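Local coordinates for protein methylmalonate-semialdehyde dehydrogenase (Oceanimonas doudoroffii, PDB 4ZZ7) that probably oxidises methylmalonate semialdehyde with NAD as cofactor, as an acylating dehydrogenase of the aldehyde dehydrogenase family, at residues A[108-113]-A[158-163]. Residues are numbered along the deposited sequence; the frame is centred on the assembly and turned at random.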
# COMPACT_ATOMS: atom_id res chain seq x y z
N ILE A 108 -20.91 13.74 -1.34
CA ILE A 108 -20.37 13.91 0.00
C ILE A 108 -19.43 12.77 0.30
O ILE A 108 -18.40 12.98 0.92
CB ILE A 108 -21.47 13.94 1.08
CG1 ILE A 108 -22.34 15.21 0.94
CG2 ILE A 108 -20.88 13.90 2.49
CD1 ILE A 108 -23.72 15.04 1.57
N GLU A 109 -19.78 11.56 -0.14
CA GLU A 109 -18.89 10.41 0.02
C GLU A 109 -17.52 10.69 -0.57
O GLU A 109 -16.51 10.41 0.07
CB GLU A 109 -19.52 9.13 -0.54
CG GLU A 109 -20.60 8.60 0.41
CD GLU A 109 -21.19 7.25 0.03
OE1 GLU A 109 -22.02 6.74 0.83
OE2 GLU A 109 -20.81 6.70 -1.03
N ASN A 110 -17.49 11.28 -1.76
CA ASN A 110 -16.22 11.71 -2.39
C ASN A 110 -15.46 12.76 -1.59
O ASN A 110 -14.23 12.85 -1.71
CB ASN A 110 -16.44 12.31 -3.79
CG ASN A 110 -16.89 11.29 -4.82
OD1 ASN A 110 -17.93 11.47 -5.46
ND2 ASN A 110 -16.09 10.25 -5.03
N VAL A 111 -16.21 13.57 -0.83
CA VAL A 111 -15.63 14.60 0.04
C VAL A 111 -15.03 13.92 1.25
O VAL A 111 -13.95 14.29 1.70
CB VAL A 111 -16.70 15.64 0.46
CG1 VAL A 111 -16.16 16.65 1.47
CG2 VAL A 111 -17.20 16.38 -0.77
N GLU A 112 -15.75 12.92 1.78
CA GLU A 112 -15.27 12.16 2.92
C GLU A 112 -13.95 11.55 2.58
O GLU A 112 -12.98 11.72 3.30
CB GLU A 112 -16.26 11.08 3.27
CG GLU A 112 -17.54 11.63 3.87
CD GLU A 112 -18.57 10.58 4.18
OE1 GLU A 112 -19.57 10.95 4.84
OE2 GLU A 112 -18.39 9.41 3.76
N TYR A 113 -13.88 10.87 1.45
CA TYR A 113 -12.63 10.28 1.02
C TYR A 113 -11.49 11.31 0.92
O TYR A 113 -10.37 11.03 1.32
CB TYR A 113 -12.82 9.49 -0.29
CG TYR A 113 -11.63 8.61 -0.66
CD1 TYR A 113 -11.18 7.60 0.19
CD2 TYR A 113 -10.95 8.79 -1.85
CE1 TYR A 113 -10.10 6.81 -0.14
CE2 TYR A 113 -9.87 8.00 -2.19
CZ TYR A 113 -9.44 7.01 -1.33
OH TYR A 113 -8.35 6.23 -1.68
N PRO A 158 -19.16 16.68 -10.44
CA PRO A 158 -18.14 17.67 -10.06
C PRO A 158 -17.40 17.34 -8.76
O PRO A 158 -16.21 17.63 -8.65
CB PRO A 158 -18.93 18.97 -9.95
CG PRO A 158 -20.01 18.80 -10.96
CD PRO A 158 -20.40 17.34 -10.88
N LEU A 159 -18.09 16.70 -7.81
CA LEU A 159 -17.46 16.23 -6.57
C LEU A 159 -16.53 15.03 -6.80
O LEU A 159 -15.68 14.70 -5.99
CB LEU A 159 -18.51 15.91 -5.52
CG LEU A 159 -19.24 17.15 -4.99
CD1 LEU A 159 -20.51 16.73 -4.25
CD2 LEU A 159 -18.34 18.07 -4.14
N TRP A 160 -16.67 14.38 -7.94
CA TRP A 160 -15.67 13.43 -8.36
C TRP A 160 -14.30 14.07 -8.49
O TRP A 160 -13.29 13.42 -8.25
CB TRP A 160 -16.05 12.82 -9.72
CG TRP A 160 -17.15 11.81 -9.64
CD1 TRP A 160 -17.91 11.49 -8.56
CD2 TRP A 160 -17.60 10.97 -10.71
NE1 TRP A 160 -18.81 10.49 -8.88
CE2 TRP A 160 -18.63 10.16 -10.20
CE3 TRP A 160 -17.22 10.83 -12.04
CZ2 TRP A 160 -19.29 9.23 -10.97
CZ3 TRP A 160 -17.86 9.90 -12.80
CH2 TRP A 160 -18.89 9.11 -12.27
N MET A 161 -14.28 15.33 -8.89
CA MET A 161 -13.06 15.96 -9.38
C MET A 161 -12.40 16.91 -8.41
O MET A 161 -11.27 16.67 -7.97
CB MET A 161 -13.38 16.70 -10.69
CG MET A 161 -13.91 15.80 -11.80
SD MET A 161 -14.27 16.74 -13.29
CE MET A 161 -15.21 15.54 -14.25
N PHE A 162 -13.09 18.00 -8.08
CA PHE A 162 -12.44 19.09 -7.36
C PHE A 162 -12.17 18.92 -5.86
O PHE A 162 -11.20 19.47 -5.37
CB PHE A 162 -13.12 20.43 -7.64
CG PHE A 162 -14.46 20.63 -6.99
CD1 PHE A 162 -14.56 21.06 -5.68
CD2 PHE A 162 -15.61 20.48 -7.73
CE1 PHE A 162 -15.79 21.31 -5.11
CE2 PHE A 162 -16.85 20.71 -7.17
CZ PHE A 162 -16.94 21.13 -5.86
N PRO A 163 -13.00 18.16 -5.14
CA PRO A 163 -12.57 17.86 -3.78
C PRO A 163 -11.17 17.25 -3.78
O PRO A 163 -10.27 17.80 -3.18
CB PRO A 163 -13.63 16.88 -3.28
CG PRO A 163 -14.84 17.27 -4.02
CD PRO A 163 -14.35 17.63 -5.40
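At the border of the NAD pocket, Asn110 of helix 97-115 meets Trp160 of helix 156-167. The two helices run nearly side by side in the same sense, their local axes 8.6 Å apart and crossing at -21°. Asn110 carries its CG beside the backbone N (chi1 -69°), which brings the amide group to the five-membered edge of the indole, with Asn110 CG 3.9 Å from Trp160 CD1. The amide lies at the ring edge, near its plane, and the two planes stand 78° apart. Lower on the same side chain, Asn110 CB rests against the backbone carbonyl of Leu159, 3.3 Å from Leu159 O. Trimming this asparagine to an alanine would probably open a gap beside the indole edge and leave Trp160 CD1 without this neighbour. Helix 156-167 is the crossover helix of a beta-alpha-beta unit in the Rossmann-like NAD-binding domain, linking the neighbouring parallel strands 144-148 and 171-175. Trp160 itself touches the bound NAD, and its ring also meets Phe452 and Tyr466. Away from the indole the contact turns apolar. With CG1 anti to the backbone N, Val111 turns its other methyl to the facing helix: Val111 CG2 lies 3.9 Å from Leu159 CD2 and 4.1 Å from Pro163 CG, the proline being approached at about a right angle. Leu159 extends its second methyl, CD1, to the backbone of helix 97-115, 4.2 Å from Ile108 N. Pro163 has no N-H to offer the turn before it, and helix 156-167 kinks there. Met71 and Phe74 of helix 64-80 cover this apolar cluster, while Glu109 and Glu112 form salt bridges to Arg69 of a second subunit.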